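Local coordinates for hemolysin II regulatory protein (Bacillus cereus, PDB 2JJ7) that probably binds DNA as a dimeric TetR-family transcriptional regulator of the hemolysin II gene, at residues T91-T102 / V158-S169; N11-F20 / E32-N40. One frame throughout, in Å; residues are numbered along the deposited sequence.

Contact 1 of 2, residues T91-T102 / V158-S169; sequences TTHIKENPEIGT and VLFPKFKKFIDS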
loop_
_atom_site.group_PDB
_atom_site.type_symbol
_atom_site.label_atom_id
_atom_site.label_comp_id
_atom_site.label_asym_id
_atom_site.label_seq_id
_atom_site.Cartn_x
_atom_site.Cartn_y
_atom_site.Cartn_z
ATOM N N THR B 91 -11.610 7.706 -3.798
ATOM C CA THR B 91 -11.206 7.134 -5.083
ATOM C C THR B 91 -11.628 8.049 -6.248
ATOM O O THR B 91 -10.893 8.190 -7.232
ATOM C CB THR B 91 -11.751 5.709 -5.318
ATOM O OG1 THR B 91 -13.154 5.678 -5.044
ATOM C CG2 THR B 91 -11.030 4.676 -4.424
ATOM N N THR B 92 -12.800 8.662 -6.129
ATOM C CA THR B 92 -13.266 9.630 -7.138
ATOM C C THR B 92 -12.370 10.857 -7.195
ATOM O O THR B 92 -12.014 11.308 -8.287
ATOM C CB THR B 92 -14.736 10.049 -6.913
ATOM O OG1 THR B 92 -15.577 8.904 -7.103
ATOM C CG2 THR B 92 -15.170 11.207 -7.872
ATOM N N HIS B 93 -11.986 11.384 -6.031
ATOM C CA HIS B 93 -11.090 12.542 -6.008
ATOM C C HIS B 93 -9.735 12.244 -6.677
ATOM O O HIS B 93 -9.198 13.081 -7.425
ATOM C CB HIS B 93 -10.844 13.071 -4.589
ATOM C CG HIS B 93 -10.265 14.450 -4.587
ATOM N ND1 HIS B 93 -11.041 15.576 -4.751
ATOM C CD2 HIS B 93 -8.984 14.880 -4.533
ATOM C CE1 HIS B 93 -10.265 16.644 -4.768
ATOM N NE2 HIS B 93 -9.012 16.250 -4.639
ATOM N N ILE B 94 -9.178 11.076 -6.360
ATOM C CA ILE B 94 -7.871 10.662 -6.878
ATOM C C ILE B 94 -7.927 10.382 -8.386
ATOM O O ILE B 94 -6.980 10.682 -9.116
ATOM C CB ILE B 94 -7.293 9.454 -6.074
ATOM C CG1 ILE B 94 -6.972 9.868 -4.621
ATOM C CG2 ILE B 94 -6.059 8.830 -6.759
ATOM C CD1 ILE B 94 -6.499 11.323 -4.440
ATOM N N LYS B 95 -9.049 9.824 -8.840
ATOM C CA LYS B 95 -9.291 9.616 -10.255
ATOM C C LYS B 95 -9.180 10.949 -10.980
ATOM O O LYS B 95 -8.552 11.031 -12.019
ATOM C CB LYS B 95 -10.680 9.031 -10.478
ATOM C CG LYS B 95 -10.745 7.987 -11.579
ATOM C CD LYS B 95 -12.183 7.667 -12.009
ATOM C CE LYS B 95 -13.112 7.459 -10.814
ATOM N NZ LYS B 95 -14.424 6.847 -11.195
ATOM N N GLU B 96 -9.790 11.983 -10.409
ATOM C CA GLU B 96 -9.834 13.316 -11.018
ATOM C C GLU B 96 -8.519 14.065 -10.787
ATOM O O GLU B 96 -8.129 14.922 -11.585
ATOM C CB GLU B 96 -11.001 14.129 -10.437
ATOM C CG GLU B 96 -12.410 13.559 -10.727
ATOM C CD GLU B 96 -13.536 14.221 -9.904
ATOM O OE1 GLU B 96 -13.254 14.812 -8.835
ATOM O OE2 GLU B 96 -14.716 14.128 -10.318
ATOM N N ASN B 97 -7.837 13.729 -9.691
ATOM C CA ASN B 97 -6.609 14.424 -9.306
ATOM C C ASN B 97 -5.479 13.479 -8.928
ATOM O O ASN B 97 -5.095 13.429 -7.753
ATOM C CB ASN B 97 -6.906 15.340 -8.126
ATOM C CG ASN B 97 -7.978 16.341 -8.437
ATOM O OD1 ASN B 97 -7.702 17.399 -8.983
ATOM N ND2 ASN B 97 -9.216 16.017 -8.076
ATOM N N PRO B 98 -4.943 12.725 -9.915
ATOM C CA PRO B 98 -3.970 11.672 -9.576
ATOM C C PRO B 98 -2.748 12.169 -8.790
ATOM O O PRO B 98 -2.255 11.457 -7.905
ATOM C CB PRO B 98 -3.562 11.088 -10.941
ATOM C CG PRO B 98 -4.170 12.013 -12.005
ATOM C CD PRO B 98 -5.322 12.707 -11.347
ATOM N N GLU B 99 -2.289 13.387 -9.088
ATOM C CA GLU B 99 -1.100 13.952 -8.447
ATOM C C GLU B 99 -1.272 14.119 -6.938
ATOM O O GLU B 99 -0.310 13.966 -6.180
ATOM C CB GLU B 99 -0.734 15.302 -9.082
ATOM C CG GLU B 99 -0.266 15.180 -10.502
ATOM C CD GLU B 99 -1.389 15.238 -11.525
ATOM O OE1 GLU B 99 -2.590 15.303 -11.151
ATOM O OE2 GLU B 99 -1.055 15.238 -12.723
ATOM N N ILE B 100 -2.493 14.458 -6.521
ATOM C CA ILE B 100 -2.817 14.620 -5.108
ATOM C C ILE B 100 -2.680 13.260 -4.402
ATOM O O ILE B 100 -2.274 13.190 -3.241
ATOM C CB ILE B 100 -4.237 15.254 -4.922
ATOM C CG1 ILE B 100 -4.300 16.717 -5.452
ATOM C CG2 ILE B 100 -4.694 15.183 -3.464
ATOM C CD1 ILE B 100 -3.315 17.750 -4.764
ATOM N N GLY B 101 -3.004 12.181 -5.108
ATOM C CA GLY B 101 -2.789 10.840 -4.578
ATOM C C GLY B 101 -1.328 10.620 -4.214
ATOM O O GLY B 101 -0.990 10.285 -3.071
ATOM N N THR B 102 -0.461 10.830 -5.196
ATOM C CA THR B 102 0.979 10.662 -5.034
ATOM C C THR B 102 1.511 11.567 -3.924
ATOM O O THR B 102 2.233 11.106 -3.043
ATOM C CB THR B 102 1.713 10.994 -6.357
ATOM O OG1 THR B 102 1.458 9.953 -7.304
ATOM C CG2 THR B 102 3.225 11.131 -6.142
ATOM N N VAL B 158 -5.713 3.177 -2.446
ATOM C CA VAL B 158 -6.676 4.219 -2.777
ATOM C C VAL B 158 -5.977 5.452 -3.356
ATOM O O VAL B 158 -6.535 6.149 -4.223
ATOM C CB VAL B 158 -7.570 4.587 -1.547
ATOM C CG1 VAL B 158 -8.245 5.948 -1.727
ATOM C CG2 VAL B 158 -8.618 3.506 -1.352
ATOM N N LEU B 159 -4.764 5.726 -2.883
ATOM C CA LEU B 159 -4.051 6.934 -3.349
ATOM C C LEU B 159 -3.179 6.720 -4.572
ATOM O O LEU B 159 -2.588 7.669 -5.069
ATOM C CB LEU B 159 -3.208 7.546 -2.228
ATOM C CG LEU B 159 -3.978 7.975 -0.972
ATOM C CD1 LEU B 159 -3.021 8.600 0.032
ATOM C CD2 LEU B 159 -5.078 8.961 -1.353
ATOM N N PHE B 160 -3.061 5.474 -5.033
ATOM C CA PHE B 160 -2.176 5.181 -6.151
ATOM C C PHE B 160 -2.772 5.787 -7.413
ATOM O O PHE B 160 -3.886 5.411 -7.806
ATOM C CB PHE B 160 -1.982 3.665 -6.305
ATOM C CG PHE B 160 -0.982 3.292 -7.342
ATOM C CD1 PHE B 160 -1.391 2.667 -8.516
ATOM C CD2 PHE B 160 0.376 3.585 -7.157
ATOM C CE1 PHE B 160 -0.463 2.318 -9.489
ATOM C CE2 PHE B 160 1.311 3.249 -8.119
ATOM C CZ PHE B 160 0.899 2.615 -9.292
ATOM N N PRO B 161 -2.035 6.716 -8.059
ATOM C CA PRO B 161 -2.594 7.539 -9.127
ATOM C C PRO B 161 -3.022 6.756 -10.364
ATOM O O PRO B 161 -3.809 7.264 -11.162
ATOM C CB PRO B 161 -1.444 8.493 -9.477
ATOM C CG PRO B 161 -0.222 7.779 -9.067
ATOM C CD PRO B 161 -0.610 7.025 -7.830
ATOM N N LYS B 162 -2.498 5.544 -10.524
ATOM C CA LYS B 162 -2.772 4.743 -11.709
ATOM C C LYS B 162 -3.706 3.586 -11.398
ATOM O O LYS B 162 -3.837 2.690 -12.206
ATOM C CB LYS B 162 -1.462 4.189 -12.291
ATOM C CG LYS B 162 -0.631 5.157 -13.120
ATOM C CD LYS B 162 0.567 4.421 -13.738
ATOM C CE LYS B 162 0.927 4.975 -15.107
ATOM N NZ LYS B 162 1.760 4.019 -15.903
ATOM N N PHE B 163 -4.347 3.597 -10.227
ATOM C CA PHE B 163 -5.220 2.485 -9.824
ATOM C C PHE B 163 -6.313 2.166 -10.849
ATOM O O PHE B 163 -6.686 1.007 -10.991
ATOM C CB PHE B 163 -5.791 2.636 -8.381
ATOM C CG PHE B 163 -7.002 3.549 -8.262
ATOM C CD1 PHE B 163 -8.228 3.206 -8.852
ATOM C CD2 PHE B 163 -6.927 4.735 -7.513
ATOM C CE1 PHE B 163 -9.345 4.046 -8.738
ATOM C CE2 PHE B 163 -8.042 5.591 -7.387
ATOM C CZ PHE B 163 -9.250 5.245 -7.999
ATOM N N LYS B 164 -6.793 3.187 -11.565
ATOM C CA LYS B 164 -7.894 3.020 -12.512
ATOM C C LYS B 164 -7.476 2.191 -13.721
ATOM O O LYS B 164 -8.326 1.658 -14.443
ATOM C CB LYS B 164 -8.467 4.374 -12.949
ATOM C CG LYS B 164 -7.519 5.237 -13.781
ATOM C CD LYS B 164 -8.011 6.670 -13.849
ATOM C CE LYS B 164 -6.891 7.613 -14.263
ATOM N NZ LYS B 164 -7.212 9.036 -13.950
ATOM N N LYS B 165 -6.164 2.085 -13.935
ATOM C CA LYS B 165 -5.621 1.238 -14.994
ATOM C C LYS B 165 -5.559 -0.222 -14.547
ATOM O O LYS B 165 -5.492 -1.124 -15.376
ATOM C CB LYS B 165 -4.251 1.746 -15.459
ATOM C CG LYS B 165 -4.343 3.027 -16.291
ATOM C CD LYS B 165 -2.963 3.584 -16.632
ATOM C CE LYS B 165 -3.057 4.720 -17.650
ATOM N NZ LYS B 165 -1.721 5.254 -18.058
ATOM N N PHE B 166 -5.591 -0.445 -13.235
ATOM C CA PHE B 166 -5.653 -1.793 -12.692
ATOM C C PHE B 166 -7.094 -2.235 -12.383
ATOM O O PHE B 166 -7.430 -3.400 -12.538
ATOM C CB PHE B 166 -4.759 -1.908 -11.445
ATOM C CG PHE B 166 -4.863 -3.243 -10.735
ATOM C CD1 PHE B 166 -4.276 -4.387 -11.278
ATOM C CD2 PHE B 166 -5.551 -3.352 -9.517
ATOM C CE1 PHE B 166 -4.374 -5.632 -10.627
ATOM C CE2 PHE B 166 -5.660 -4.585 -8.861
ATOM C CZ PHE B 166 -5.072 -5.729 -9.421
ATOM N N ILE B 167 -7.939 -1.305 -11.947
ATOM C CA ILE B 167 -9.276 -1.631 -11.431
ATOM C C ILE B 167 -10.221 -0.417 -11.470
ATOM O O ILE B 167 -9.813 0.707 -11.148
ATOM C CB ILE B 167 -9.187 -2.194 -9.970
ATOM C CG1 ILE B 167 -10.547 -2.730 -9.494
ATOM C CG2 ILE B 167 -8.584 -1.152 -9.007
ATOM C CD1 ILE B 167 -10.506 -3.501 -8.174
ATOM N N ASP B 168 -11.477 -0.645 -11.862
ATOM C CA ASP B 168 -12.513 0.390 -11.757
ATOM C C ASP B 168 -12.698 0.865 -10.309
ATOM O O ASP B 168 -12.571 0.077 -9.363
ATOM C CB ASP B 168 -13.855 -0.104 -12.304
ATOM C CG ASP B 168 -13.856 -0.232 -13.803
ATOM O OD1 ASP B 168 -12.869 0.175 -14.441
ATOM O OD2 ASP B 168 -14.843 -0.754 -14.358
ATOM N N SER B 169 -13.014 2.148 -10.156
ATOM C CA SER B 169 -13.235 2.765 -8.848
ATOM C C SER B 169 -14.334 2.109 -7.995
ATOM O O SER B 169 -14.099 1.781 -6.831
ATOM C CB SER B 169 -13.516 4.256 -9.030
ATOM O OG SER B 169 -12.312 4.911 -9.400
HETATM O O HOH W 1 -12.953 3.987 -12.363
#
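Ile94 and Phe163 meet at about a right angle, the CG2 branch of Ile94 lying 3.8 Å from CE2 of Phe163. The other branch of Ile94 serves a second neighbour: CG1 packs 3.9 Å from CD2 of Leu159. Thr91 approaches the same ring at its edge, where its backbone O lies in the ring plane, 3.5 Å from CZ of Phe163; its hydroxyl turns back along its own helix to Leu87 O. Past the break in the helix at Asn97, CB of Pro98 rests 3.7 Å from CB of Pro161. These contacts belong to the all-helical C-terminal domain of TetR-family regulators, and here the break between helices 79-96 and 98-109 packs against the type I beta turn Phe160-Phe163, which follows helix 147-158. Phe160, within that turn, stacks on Trp153 of the second subunit. Backbone closeness is greatest at Gly101, whose CA makes a C-H...O contact of 3.2 Å with Leu159 O. The polar links involve two exposed lysines. The extended chain of Lys164 delivers NZ to Lys95 O in a weak hydrogen bond of 3.1 Å, while the Lys95 chain, bent at chi3 (-46°), runs over Ser169. Water 1 accepts from Ser169 N at 2.9 Å and, weakly, from Lys95 NZ.

Contact 2 of 2, residues N11-F20 / E32-N40; sequences NILKAAKKKF and EIAKEAKVN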
loop_
_atom_site.group_PDB
_atom_site.type_symbol
_atom_site.label_atom_id
_atom_site.label_comp_id
_atom_site.label_asym_id
_atom_site.label_seq_id
_atom_site.Cartn_x
_atom_site.Cartn_y
_atom_site.Cartn_z
ATOM N N ASN B 11 -2.743 28.681 -14.908
ATOM C CA ASN B 11 -1.723 28.005 -15.694
ATOM C C ASN B 11 -0.535 27.530 -14.845
ATOM O O ASN B 11 -0.063 26.401 -15.019
ATOM C CB ASN B 11 -1.249 28.888 -16.855
ATOM C CG ASN B 11 -2.285 28.996 -17.955
ATOM O OD1 ASN B 11 -3.294 28.291 -17.944
ATOM N ND2 ASN B 11 -2.045 29.880 -18.912
ATOM N N ILE B 12 -0.072 28.380 -13.928
ATOM C CA ILE B 12 1.063 28.037 -13.065
ATOM C C ILE B 12 0.719 26.908 -12.089
ATOM O O ILE B 12 1.557 26.050 -11.810
ATOM C CB ILE B 12 1.611 29.259 -12.291
ATOM C CG1 ILE B 12 2.189 30.314 -13.257
ATOM C CG2 ILE B 12 2.691 28.826 -11.258
ATOM C CD1 ILE B 12 2.319 31.718 -12.632
ATOM N N LEU B 13 -0.511 26.917 -11.577
ATOM C CA LEU B 13 -0.969 25.879 -10.664
ATOM C C LEU B 13 -1.175 24.532 -11.354
ATOM O O LEU B 13 -0.816 23.495 -10.790
ATOM C CB LEU B 13 -2.230 26.319 -9.920
ATOM C CG LEU B 13 -1.974 27.379 -8.837
ATOM C CD1 LEU B 13 -3.276 27.869 -8.210
ATOM C CD2 LEU B 13 -1.015 26.864 -7.768
ATOM N N LYS B 14 -1.749 24.549 -12.559
ATOM C CA LYS B 14 -1.843 23.348 -13.399
ATOM C C LYS B 14 -0.450 22.757 -13.605
ATOM O O LYS B 14 -0.256 21.548 -13.472
ATOM C CB LYS B 14 -2.480 23.663 -14.764
ATOM C CG LYS B 14 -3.992 23.781 -14.747
ATOM C CD LYS B 14 -4.565 24.178 -16.100
ATOM C CE LYS B 14 -6.058 24.497 -15.967
ATOM N NZ LYS B 14 -6.814 24.427 -17.251
ATOM N N ALA B 15 0.511 23.625 -13.921
ATOM C CA ALA B 15 1.906 23.223 -14.148
ATOM C C ALA B 15 2.530 22.604 -12.907
ATOM O O ALA B 15 3.185 21.567 -12.985
ATOM C CB ALA B 15 2.746 24.410 -14.618
ATOM N N ALA B 16 2.328 23.264 -11.773
ATOM C CA ALA B 16 2.904 22.852 -10.509
ATOM C C ALA B 16 2.313 21.500 -10.060
ATOM O O ALA B 16 3.046 20.615 -9.649
ATOM C CB ALA B 16 2.683 23.916 -9.476
ATOM N N LYS B 17 0.992 21.352 -10.144
ATOM C CA LYS B 17 0.335 20.050 -9.926
ATOM C C LYS B 17 1.015 18.956 -10.753
ATOM O O LYS B 17 1.405 17.917 -10.216
ATOM C CB LYS B 17 -1.151 20.129 -10.308
ATOM C CG LYS B 17 -1.946 18.844 -10.090
ATOM C CD LYS B 17 -3.313 18.893 -10.765
ATOM C CE LYS B 17 -4.270 17.927 -10.106
ATOM N NZ LYS B 17 -5.596 17.819 -10.814
ATOM N N LYS B 18 1.161 19.205 -12.057
ATOM C CA LYS B 18 1.772 18.254 -12.976
ATOM C C LYS B 18 3.204 17.894 -12.574
ATOM O O LYS B 18 3.551 16.717 -12.475
ATOM C CB LYS B 18 1.767 18.799 -14.409
ATOM C CG LYS B 18 2.277 17.774 -15.430
ATOM C CD LYS B 18 2.436 18.349 -16.823
ATOM C CE LYS B 18 2.996 17.302 -17.771
ATOM N NZ LYS B 18 2.762 17.658 -19.199
ATOM N N LYS B 19 4.016 18.918 -12.329
ATOM C CA LYS B 19 5.441 18.741 -12.060
ATOM C C LYS B 19 5.738 18.153 -10.684
ATOM O O LYS B 19 6.519 17.209 -10.570
ATOM C CB LYS B 19 6.192 20.055 -12.298
ATOM C CG LYS B 19 6.388 20.383 -13.783
ATOM C CD LYS B 19 7.492 19.495 -14.362
ATOM C CE LYS B 19 7.438 19.424 -15.867
ATOM N NZ LYS B 19 8.330 18.351 -16.377
ATOM N N PHE B 20 5.111 18.702 -9.646
ATOM C CA PHE B 20 5.126 18.080 -8.315
ATOM C C PHE B 20 4.697 16.618 -8.357
ATOM O O PHE B 20 5.308 15.780 -7.702
ATOM C CB PHE B 20 4.207 18.823 -7.348
ATOM C CG PHE B 20 4.806 20.079 -6.768
ATOM C CD1 PHE B 20 6.071 20.065 -6.182
ATOM C CD2 PHE B 20 4.078 21.265 -6.766
ATOM C CE1 PHE B 20 6.624 21.236 -5.633
ATOM C CE2 PHE B 20 4.618 22.441 -6.210
ATOM C CZ PHE B 20 5.888 22.425 -5.648
ATOM N N GLU B 32 11.386 24.730 -13.345
ATOM C CA GLU B 32 10.687 23.728 -14.150
ATOM C C GLU B 32 9.176 23.969 -14.230
ATOM O O GLU B 32 8.553 23.716 -15.268
ATOM C CB GLU B 32 10.935 22.323 -13.584
ATOM C CG GLU B 32 12.387 21.963 -13.452
ATOM C CD GLU B 32 12.613 20.802 -12.494
ATOM O OE1 GLU B 32 11.765 19.881 -12.446
ATOM O OE2 GLU B 32 13.648 20.813 -11.790
ATOM N N ILE B 33 8.588 24.413 -13.119
ATOM C CA ILE B 33 7.172 24.776 -13.080
ATOM C C ILE B 33 6.887 25.969 -14.002
ATOM O O ILE B 33 5.938 25.938 -14.798
ATOM C CB ILE B 33 6.701 25.038 -11.626
ATOM C CG1 ILE B 33 6.750 23.725 -10.824
ATOM C CG2 ILE B 33 5.293 25.628 -11.599
ATOM C CD1 ILE B 33 6.439 23.876 -9.327
ATOM N N ALA B 34 7.723 27.002 -13.919
ATOM C CA ALA B 34 7.581 28.168 -14.791
ATOM C C ALA B 34 7.670 27.754 -16.243
ATOM O O ALA B 34 6.832 28.154 -17.071
ATOM C CB ALA B 34 8.626 29.204 -14.476
ATOM N N LYS B 35 8.679 26.935 -16.540
ATOM C CA LYS B 35 8.916 26.436 -17.891
ATOM C C LYS B 35 7.713 25.654 -18.413
ATOM O O LYS B 35 7.289 25.849 -19.558
ATOM C CB LYS B 35 10.187 25.577 -17.929
ATOM C CG LYS B 35 10.565 25.079 -19.308
ATOM C CD LYS B 35 11.893 24.336 -19.290
ATOM C CE LYS B 35 12.519 24.332 -20.675
ATOM N NZ LYS B 35 13.924 23.832 -20.654
ATOM N N GLU B 36 7.154 24.788 -17.566
ATOM C CA GLU B 36 5.971 24.001 -17.930
ATOM C C GLU B 36 4.743 24.896 -18.171
ATOM O O GLU B 36 3.985 24.674 -19.120
ATOM C CB GLU B 36 5.695 22.921 -16.873
ATOM C CG GLU B 36 4.356 22.167 -17.038
ATOM C CD GLU B 36 4.256 21.322 -18.304
ATOM O OE1 GLU B 36 5.290 20.795 -18.781
ATOM O OE2 GLU B 36 3.121 21.167 -18.810
ATOM N N ALA B 37 4.580 25.917 -17.325
ATOM C CA ALA B 37 3.465 26.885 -17.407
ATOM C C ALA B 37 3.609 27.881 -18.563
ATOM O O ALA B 37 2.687 28.665 -18.838
ATOM C CB ALA B 37 3.333 27.650 -16.073
ATOM N N LYS B 38 4.768 27.849 -19.216
ATOM C CA LYS B 38 5.122 28.778 -20.286
ATOM C C LYS B 38 5.058 30.228 -19.802
ATOM O O LYS B 38 4.548 31.112 -20.497
ATOM C CB LYS B 38 4.257 28.545 -21.538
ATOM C CG LYS B 38 4.473 27.174 -22.188
ATOM C CD LYS B 38 4.211 27.190 -23.701
ATOM C CE LYS B 38 2.828 26.645 -24.057
ATOM N NZ LYS B 38 2.722 25.166 -23.826
ATOM N N VAL B 39 5.556 30.453 -18.585
ATOM C CA VAL B 39 5.663 31.803 -18.027
ATOM C C VAL B 39 7.070 32.068 -17.548
ATOM O O VAL B 39 7.830 31.148 -17.232
ATOM C CB VAL B 39 4.699 32.091 -16.840
ATOM C CG1 VAL B 39 3.255 31.724 -17.183
ATOM C CG2 VAL B 39 5.169 31.379 -15.577
ATOM N N ASN B 40 7.402 33.351 -17.525
ATOM C CA ASN B 40 8.695 33.785 -17.034
ATOM C C ASN B 40 8.829 33.438 -15.556
ATOM O O ASN B 40 7.897 33.621 -14.777
ATOM C CB ASN B 40 8.884 35.279 -17.306
ATOM C CG ASN B 40 9.071 35.571 -18.786
ATOM O OD1 ASN B 40 8.372 36.401 -19.371
ATOM N ND2 ASN B 40 10.008 34.864 -19.405
#
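Lys18 and Glu36 form the salt bridge across this helix pair, a long one with NZ of Lys18 3.5 Å from OE2 of Glu36. The two side chains cross at about a right angle: Lys18 is extended, whereas Glu36 folds at chi2 (65°) and carries its carboxylate alongside the lysine's CD. Lys19 NZ adds a second positive charge at longer range, 4.6 Å from Glu36 OE1, and is itself paired with Glu22; together the two lysines would probably help to keep Glu36 ionised. Beneath these charges the aliphatic part of Glu36 closes over Ala15, with CG of Glu36 3.7 Å from CB of Ala15.

Further in, Ile33 is a knob seated in the hole formed by Ala15, Ala16, Lys19 and Phe20. With CG1 anti to the carbonyl carbon (chi1 -67°), its chain reaches across Ala16 and sets CD1 over one face of the Phe20 ring, 4.2 Å from the centroid and displaced toward the rim, a CH-pi contact. Small residues allow the close approach at the next turn, where CB of Ala15 and CB of Ala37 are 3.6 Å apart. Ile12 continues the apolar seam, its CG1 touching CG2 of Val39 just after the Schellman motif at Lys38.

The axes of segments 11-20 and 32-37 pass 8.2 Å apart at 122°. Segment 32-40 falls in the predicted helix-turn-helix, whose helix 41-48 meets Ile12 through Phe48, while helix 51-62 supports Phe20 through Tyr55 and Ala16 through Val58.

Overall arrangement
Contacts 1 and 2 illustrate how a two-domain regulator is built from separate helical cores that meet along helix 5-23. Their centres lie 21 Å apart and they follow one another along the chain, contact 2 in the family's DNA-binding region and contact 1 in its C-terminal region. Helix 5-23 faces both: while one side of segment 11-20 packs on helix 30-37, Lys17 reaches the helix break in segment 91-102, where its NZ lies 2.8 Å from Asn97 OD1, a probable hydrogen bond. Glu99 packs beside the same helix. Such a junction could couple changes in the C-terminal core, which also touches the second subunit, to the placement of the predicted helix-turn-helix.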